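Local structure of uncharacterized protein Atu1872 (Agrobacterium tumefaciens, 2QNT) at residues E57-I60 with W61-S64; V42-E45 with T46-I50; I50-G53 with R54-E57. The protein is of unknown function but belongs to the glyoxalase/bleomycin resistance/dioxygenase family, whose members are built from paired beta-alpha-beta-beta-beta modules. All blocks are in the same frame, centred on the assembly; numbering follows the deposited sequence.

Contact 1 of 3, residues E57-I60 with W61-S64; sequences EETI and WRTS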
loop_
_atom_site.group_PDB
_atom_site.type_symbol
_atom_site.label_atom_id
_atom_site.label_comp_id
_atom_site.label_asym_id
_atom_site.label_seq_id
_atom_site.Cartn_x
_atom_site.Cartn_y
_atom_site.Cartn_z
ATOM N N GLU A 57 -12.716 -6.637 5.799
ATOM C CA GLU A 57 -13.852 -5.699 5.735
ATOM C C GLU A 57 -14.738 -5.852 6.954
ATOM O O GLU A 57 -15.196 -4.852 7.523
ATOM C CB GLU A 57 -14.698 -5.903 4.489
ATOM C CG GLU A 57 -14.100 -5.444 3.198
ATOM C CD GLU A 57 -15.089 -5.565 2.035
ATOM O OE1 GLU A 57 -16.180 -4.937 2.134
ATOM O OE2 GLU A 57 -14.739 -6.244 1.048
ATOM N N GLU A 58 -15.059 -7.080 7.343
ATOM C CA GLU A 58 -15.907 -7.272 8.530
ATOM C C GLU A 58 -15.225 -6.739 9.770
ATOM O O GLU A 58 -15.854 -6.123 10.626
ATOM C CB GLU A 58 -16.311 -8.737 8.693
ATOM C CG GLU A 58 -17.184 -9.266 7.558
ATOM C CD GLU A 58 -18.656 -8.979 7.711
ATOM O OE1 GLU A 58 -19.063 -8.420 8.752
ATOM O OE2 GLU A 58 -19.411 -9.341 6.782
ATOM N N THR A 59 -13.927 -6.970 9.896
ATOM C CA THR A 59 -13.171 -6.431 11.054
ATOM C C THR A 59 -13.246 -4.914 11.129
ATOM O O THR A 59 -13.437 -4.361 12.211
ATOM C CB THR A 59 -11.708 -6.875 10.995
ATOM O OG1 THR A 59 -11.639 -8.287 11.228
ATOM C CG2 THR A 59 -10.845 -6.131 11.994
ATOM N N ILE A 60 -13.079 -4.243 9.992
ATOM C CA ILE A 60 -13.048 -2.782 9.966
ATOM C C ILE A 60 -14.442 -2.154 10.079
ATOM O O ILE A 60 -14.657 -1.270 10.923
ATOM C CB ILE A 60 -12.376 -2.293 8.689
ATOM C CG1 ILE A 60 -10.907 -2.753 8.596
ATOM C CG2 ILE A 60 -12.412 -0.778 8.569
ATOM C CD1 ILE A 60 -10.332 -2.632 7.207
ATOM N N TRP A 61 -15.353 -2.572 9.199
ATOM C CA TRP A 61 -16.652 -1.916 9.002
ATOM C C TRP A 61 -17.829 -2.699 9.558
ATOM O O TRP A 61 -18.962 -2.193 9.553
ATOM C CB TRP A 61 -16.890 -1.670 7.514
ATOM C CG TRP A 61 -16.027 -0.627 6.936
ATOM C CD1 TRP A 61 -16.182 0.735 7.073
ATOM C CD2 TRP A 61 -14.854 -0.821 6.129
ATOM N NE1 TRP A 61 -15.186 1.390 6.381
ATOM C CE2 TRP A 61 -14.366 0.467 5.789
ATOM C CE3 TRP A 61 -14.205 -1.948 5.599
ATOM C CZ2 TRP A 61 -13.249 0.647 4.983
ATOM C CZ3 TRP A 61 -13.067 -1.747 4.816
ATOM C CH2 TRP A 61 -12.612 -0.468 4.523
ATOM N N ARG A 62 -17.590 -3.926 10.012
ATOM C CA ARG A 62 -18.658 -4.791 10.524
ATOM C C ARG A 62 -19.699 -5.124 9.463
ATOM O O ARG A 62 -20.809 -5.543 9.760
ATOM C CB ARG A 62 -19.272 -4.184 11.790
ATOM C CG ARG A 62 -18.210 -3.877 12.854
ATOM C CD ARG A 62 -17.653 -5.186 13.401
ATOM N NE ARG A 62 -16.296 -5.081 13.934
ATOM C CZ ARG A 62 -15.445 -6.104 14.026
ATOM N NH1 ARG A 62 -14.235 -5.911 14.537
ATOM N NH2 ARG A 62 -15.791 -7.323 13.608
ATOM N N THR A 63 -19.319 -4.979 8.205
ATOM C CA THR A 63 -20.163 -5.426 7.118
ATOM C C THR A 63 -19.292 -5.612 5.881
ATOM O O THR A 63 -18.229 -5.008 5.781
ATOM C CB THR A 63 -21.357 -4.465 6.859
ATOM O OG1 THR A 63 -22.182 -5.004 5.820
ATOM C CG2 THR A 63 -20.882 -3.066 6.492
ATOM N N SER A 64 -19.734 -6.490 4.990
ATOM C CA SER A 64 -19.134 -6.639 3.663
ATOM C C SER A 64 -20.199 -7.223 2.739
ATOM O O SER A 64 -21.055 -7.972 3.193
ATOM C CB SER A 64 -17.906 -7.563 3.708
ATOM O OG SER A 64 -18.256 -8.913 3.987
HETATM O O HOH W 1 -17.737 -2.912 4.022
HETATM O O HOH W 2 -14.282 -2.616 14.078
#
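Trp61 N donates to Glu57 O in a nearly straight bond of 2.8 Å (166° at the hydrogen). Its indole lies alongside Ile60, whose CG2 sits directly over the Trp61 six-membered ring, 3.5 Å from the centroid. Arg62 then leaves the helix with positive phi (62°). Its N still reaches Glu58 O at 2.9 Å, but bent and from above the carbonyl plane. In one of its two modelled conformers, the Arg62 chain folds back at chi2 (-69°), laying one face of the guanidinium over Glu58 O and Thr59 CA, and a water ties Arg62 NE to Thr59 O. Thr63 is extended, and a second water donates to both Thr63 O and Glu57 OE1. Ser64 turns back to the helix: its OG donates to Glu58 OE2 (3.1 Å) on the anti side but well out of the carboxylate plane, and is also bonded to Arg54 NE, while its CB packs on Glu57. Glu57 OE2 is taken by Gln68 and Tyr71. Ile60 and Trp61 pack on Phe15 of strand 7-16, and Tyr115 and Arg74 of the second subunit meet the indole by hydrogen bond and cation-pi, placing the C-terminal end of helix 53-61 at the dimer interface.

Contact 2 of 3, residues V42-E45 with T46-I50; sequences VLFE and TGFAI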
loop_
_atom_site.group_PDB
_atom_site.type_symbol
_atom_site.label_atom_id
_atom_site.label_comp_id
_atom_site.label_asym_id
_atom_site.label_seq_id
_atom_site.Cartn_x
_atom_site.Cartn_y
_atom_site.Cartn_z
ATOM N N VAL A 42 -1.190 -12.533 5.362
ATOM C CA VAL A 42 0.166 -12.940 5.109
ATOM C C VAL A 42 1.066 -11.710 5.081
ATOM O O VAL A 42 0.794 -10.748 4.373
ATOM C CB VAL A 42 0.285 -13.733 3.757
ATOM C CG1 VAL A 42 1.739 -14.168 3.512
ATOM C CG2 VAL A 42 -0.648 -14.951 3.728
ATOM N N LEU A 43 2.125 -11.752 5.886
ATOM C CA LEU A 43 3.166 -10.736 5.896
ATOM C C LEU A 43 4.358 -11.254 5.124
ATOM O O LEU A 43 4.834 -12.375 5.390
ATOM C CB LEU A 43 3.650 -10.465 7.302
ATOM C CG LEU A 43 2.719 -9.860 8.300
ATOM C CD1 LEU A 43 3.400 -9.754 9.632
ATOM C CD2 LEU A 43 2.309 -8.492 7.823
ATOM N N PHE A 44 4.859 -10.421 4.221
ATOM C CA PHE A 44 6.072 -10.717 3.487
ATOM C C PHE A 44 7.247 -9.895 3.983
ATOM O O PHE A 44 7.077 -8.819 4.543
ATOM C CB PHE A 44 5.905 -10.476 1.996
ATOM C CG PHE A 44 4.857 -11.335 1.356
ATOM C CD1 PHE A 44 3.535 -10.913 1.263
ATOM C CD2 PHE A 44 5.184 -12.571 0.839
ATOM C CE1 PHE A 44 2.578 -11.716 0.678
ATOM C CE2 PHE A 44 4.212 -13.379 0.260
ATOM C CZ PHE A 44 2.919 -12.945 0.172
ATOM N N GLU A 45 8.447 -10.402 3.730
ATOM C CA GLU A 45 9.661 -9.614 3.933
ATOM C C GLU A 45 9.567 -8.398 2.984
ATOM O O GLU A 45 8.943 -8.442 1.911
ATOM C CB GLU A 45 10.922 -10.450 3.663
ATOM C CG GLU A 45 11.104 -11.645 4.604
ATOM C CD GLU A 45 12.405 -12.417 4.393
ATOM O OE1 GLU A 45 13.233 -11.985 3.561
ATOM O OE2 GLU A 45 12.605 -13.465 5.062
ATOM N N THR A 46 10.149 -7.315 3.435
ATOM C CA THR A 46 10.261 -6.040 2.786
ATOM C C THR A 46 8.984 -5.206 2.880
ATOM O O THR A 46 8.863 -4.207 2.213
ATOM C CB THR A 46 10.883 -6.110 1.342
ATOM O OG1 THR A 46 9.947 -6.607 0.379
ATOM C CG2 THR A 46 12.152 -6.982 1.327
ATOM N N GLY A 47 8.088 -5.571 3.779
ATOM C CA GLY A 47 6.988 -4.711 4.203
ATOM C C GLY A 47 5.706 -4.797 3.397
ATOM O O GLY A 47 4.950 -3.840 3.376
ATOM N N PHE A 48 5.528 -5.862 2.650
ATOM C CA PHE A 48 4.305 -6.057 1.903
ATOM C C PHE A 48 3.436 -7.062 2.666
ATOM O O PHE A 48 3.934 -7.901 3.408
ATOM C CB PHE A 48 4.650 -6.608 0.517
ATOM C CG PHE A 48 3.488 -6.692 -0.424
ATOM C CD1 PHE A 48 3.024 -7.931 -0.881
ATOM C CD2 PHE A 48 2.785 -5.560 -0.796
ATOM C CE1 PHE A 48 1.951 -8.031 -1.719
ATOM C CE2 PHE A 48 1.695 -5.657 -1.630
ATOM C CZ PHE A 48 1.266 -6.905 -2.087
ATOM N N ALA A 49 2.125 -6.931 2.498
ATOM C CA ALA A 49 1.177 -7.829 3.145
ATOM C C ALA A 49 -0.088 -7.935 2.325
ATOM O O ALA A 49 -0.326 -7.091 1.492
ATOM C CB ALA A 49 0.836 -7.344 4.540
ATOM N N ILE A 50 -0.842 -9.020 2.531
ATOM C CA ILE A 50 -2.129 -9.231 1.849
ATOM C C ILE A 50 -3.102 -9.800 2.866
ATOM O O ILE A 50 -2.697 -10.494 3.801
ATOM C CB ILE A 50 -2.000 -10.208 0.647
ATOM C CG1 ILE A 50 -1.321 -11.518 1.070
ATOM C CG2 ILE A 50 -1.247 -9.578 -0.518
ATOM C CD1 ILE A 50 -1.198 -12.626 -0.030
HETATM O O HOH W 3 7.877 -6.911 6.523
#
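Thr46 OG1 is gripped twice: it donates to Glu45 O at 2.6 Å, tilted and with a C=O angle of only 107°, and is also bonded to the backbone N of Phe9 of the second subunit. Phe48 O receives Phe44 N at 2.8 Å, a fairly straight bond that closes the turn end of the hairpin made by strands 41-44 and 49-52. Beyond it the chain swings through a type II beta turn from Phe44 to Gly47. The turn's own bond, Gly47 N to Phe44 O, is weak at 3.5 Å; a water donating to Phe44 O also meets Gly47 N, weakly, and so bridges the same two atoms. Both Thr46 and Gly47 have positive phi, and at Gly47's backbone angles a CB would collide with the carbonyl O of Thr46.

Further along, Val42 and Ile50 form an antiparallel hydrogen-bonded pair, Val42 N to Ile50 O and Ile50 N to Val42 O, both 3.0 Å. Next to it, Leu43 and Ala49 make a non-hydrogen-bonded pair, and Leu43 CD2 rests on Ala49 CB, 3.8 Å away. Ile50 CG1 lies between its backbone N and carbonyl carbon (chi1 52°), which sets it against Val42 CB at 3.8 Å and against the edge of the Phe44 ring at CE1. Val42 CG1 lies over one face of that ring, toward its rim. Phe44 and Phe48 run side by side with CD1 atoms 3.7 Å apart; their planes are 30° apart, but the two rings are displaced along each other, with little of one over the other. Phe48 N is buried with no partner in the model.

Helix 19-29 packs on the face of Val42 and Ile50, and strand 34-37 flanks strand 41-44. Phe48 reaches Phe80 of strand 76-82 edge-to-face.

Contact 3 of 3, residues I50-G53 with R54-E57; sequences IHEG and RSLE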
loop_
_atom_site.group_PDB
_atom_site.type_symbol
_atom_site.label_atom_id
_atom_site.label_comp_id
_atom_site.label_asym_id
_atom_site.label_seq_id
_atom_site.Cartn_x
_atom_site.Cartn_y
_atom_site.Cartn_z
ATOM N N ILE A 50 -0.842 -9.020 2.531
ATOM C CA ILE A 50 -2.129 -9.231 1.849
ATOM C C ILE A 50 -3.102 -9.800 2.866
ATOM O O ILE A 50 -2.697 -10.494 3.801
ATOM C CB ILE A 50 -2.000 -10.208 0.647
ATOM C CG1 ILE A 50 -1.321 -11.518 1.070
ATOM C CG2 ILE A 50 -1.247 -9.578 -0.518
ATOM C CD1 ILE A 50 -1.198 -12.626 -0.030
ATOM N N HIS A 51 -4.397 -9.545 2.668
ATOM C CA HIS A 51 -5.409 -10.084 3.571
ATOM C C HIS A 51 -6.639 -10.487 2.791
ATOM O O HIS A 51 -7.062 -9.767 1.890
ATOM C CB HIS A 51 -5.833 -9.024 4.611
ATOM C CG HIS A 51 -6.432 -9.539 5.900
ATOM N ND1 HIS A 51 -7.598 -10.283 5.988
ATOM C CD2 HIS A 51 -6.017 -9.356 7.179
ATOM C CE1 HIS A 51 -7.870 -10.522 7.270
ATOM N NE2 HIS A 51 -6.910 -9.993 8.012
ATOM N N GLU A 52 -7.211 -11.645 3.101
ATOM C CA GLU A 52 -8.499 -12.014 2.529
ATOM C C GLU A 52 -9.474 -10.884 2.821
ATOM O O GLU A 52 -9.566 -10.412 3.952
ATOM C CB GLU A 52 -8.955 -13.357 3.064
ATOM C CG GLU A 52 -10.195 -13.895 2.345
ATOM C CD GLU A 52 -11.490 -13.311 2.877
ATOM O OE1 GLU A 52 -11.579 -13.079 4.089
ATOM O OE2 GLU A 52 -12.439 -13.081 2.089
ATOM N N GLY A 53 -10.201 -10.453 1.803
ATOM C CA GLY A 53 -10.888 -9.170 1.872
ATOM C C GLY A 53 -12.123 -9.164 2.749
ATOM O O GLY A 53 -12.347 -8.215 3.486
ATOM N N ARG A 54 -12.964 -10.187 2.652
ATOM C CA ARG A 54 -14.216 -10.156 3.406
ATOM C C ARG A 54 -13.973 -10.155 4.910
ATOM O O ARG A 54 -14.645 -9.423 5.638
ATOM C CB ARG A 54 -15.151 -11.291 3.001
ATOM C CG ARG A 54 -15.481 -11.219 1.526
ATOM C CD ARG A 54 -16.758 -11.829 1.110
ATOM N NE ARG A 54 -17.907 -11.112 1.650
ATOM C CZ ARG A 54 -19.173 -11.379 1.348
ATOM N NH1 ARG A 54 -19.465 -12.335 0.478
ATOM N NH2 ARG A 54 -20.150 -10.676 1.907
ATOM N N SER A 55 -13.018 -10.943 5.381
ATOM C CA SER A 55 -12.717 -10.970 6.807
ATOM C C SER A 55 -12.177 -9.643 7.285
ATOM O O SER A 55 -12.562 -9.177 8.347
ATOM C CB SER A 55 -11.743 -12.094 7.160
ATOM O OG SER A 55 -10.539 -12.011 6.455
ATOM N N LEU A 56 -11.300 -8.999 6.520
ATOM C CA LEU A 56 -10.802 -7.696 6.955
ATOM C C LEU A 56 -11.881 -6.615 6.841
ATOM O O LEU A 56 -11.971 -5.765 7.728
ATOM C CB LEU A 56 -9.535 -7.314 6.192
ATOM C CG LEU A 56 -8.814 -6.069 6.700
ATOM C CD1 LEU A 56 -8.621 -6.056 8.238
ATOM C CD2 LEU A 56 -7.483 -5.938 5.966
ATOM N N GLU A 57 -12.716 -6.637 5.799
ATOM C CA GLU A 57 -13.852 -5.699 5.735
ATOM C C GLU A 57 -14.738 -5.852 6.954
ATOM O O GLU A 57 -15.196 -4.852 7.523
ATOM C CB GLU A 57 -14.698 -5.903 4.489
ATOM C CG GLU A 57 -14.100 -5.444 3.198
ATOM C CD GLU A 57 -15.089 -5.565 2.035
ATOM O OE1 GLU A 57 -16.180 -4.937 2.134
ATOM O OE2 GLU A 57 -14.739 -6.244 1.048
#
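His51 and Leu56 cross at about a right angle. Leu56 CB stands over one face of the imidazole, 3.7 Å from the His51 ring centroid in a CH-pi contact. Ser55 OG comes to the ring's edge, in its plane, 3.2 Å from His51 CE1; the hydroxyl also lies within reach of both Glu52 OE1 and Glu52 O. His51 ND1 holds the ring's tilt by donating to Glu52 O at 2.8 Å.

Glu52 is the N-cap of helix 53-61. Its chain bends at chi2 (-82°), curling the carboxylate over the first turn. Ser55 N meets Glu52 OE1 at 2.9 Å on the syn side, somewhat out of the plane, and Arg54 N meets Glu52 OE2 at 3.0 Å from above the carboxylate plane. The negative charge thus lies at the helix N terminus, where the dipole would probably stabilise it. After a weak bond from Leu56 N to Glu52 O, Gly53 O receives Glu57 N at 2.8 Å. The strand before the cap is bound by its backbone to Pro14 and Val16, and Leu56 packs on Ile13 and Phe15, so the first turn of helix 53-61 packs beside strand 7-16, the neighbour of strand 49-52 in the sheet.

Followed from the N terminus, the three contacts come in series along one continuous run of chain. Contact 2 closes the hairpin between strands 41-44 and 49-52; Ile50, which it shares with contact 3, leads up the second strand to the cap where helix 53-61 begins. Glu57 then links contact 3 to contact 1, which ends that helix. None nests within or crosses another. Contacts 1 and 3, with centres about 9 Å apart, also touch through Arg54 NH2 and Ser64 O, probably hydrogen-bonded, so the loop after the helix returns to its first turn. Contacts 1 and 2, with centres about 22 Å apart, each meet the second subunit.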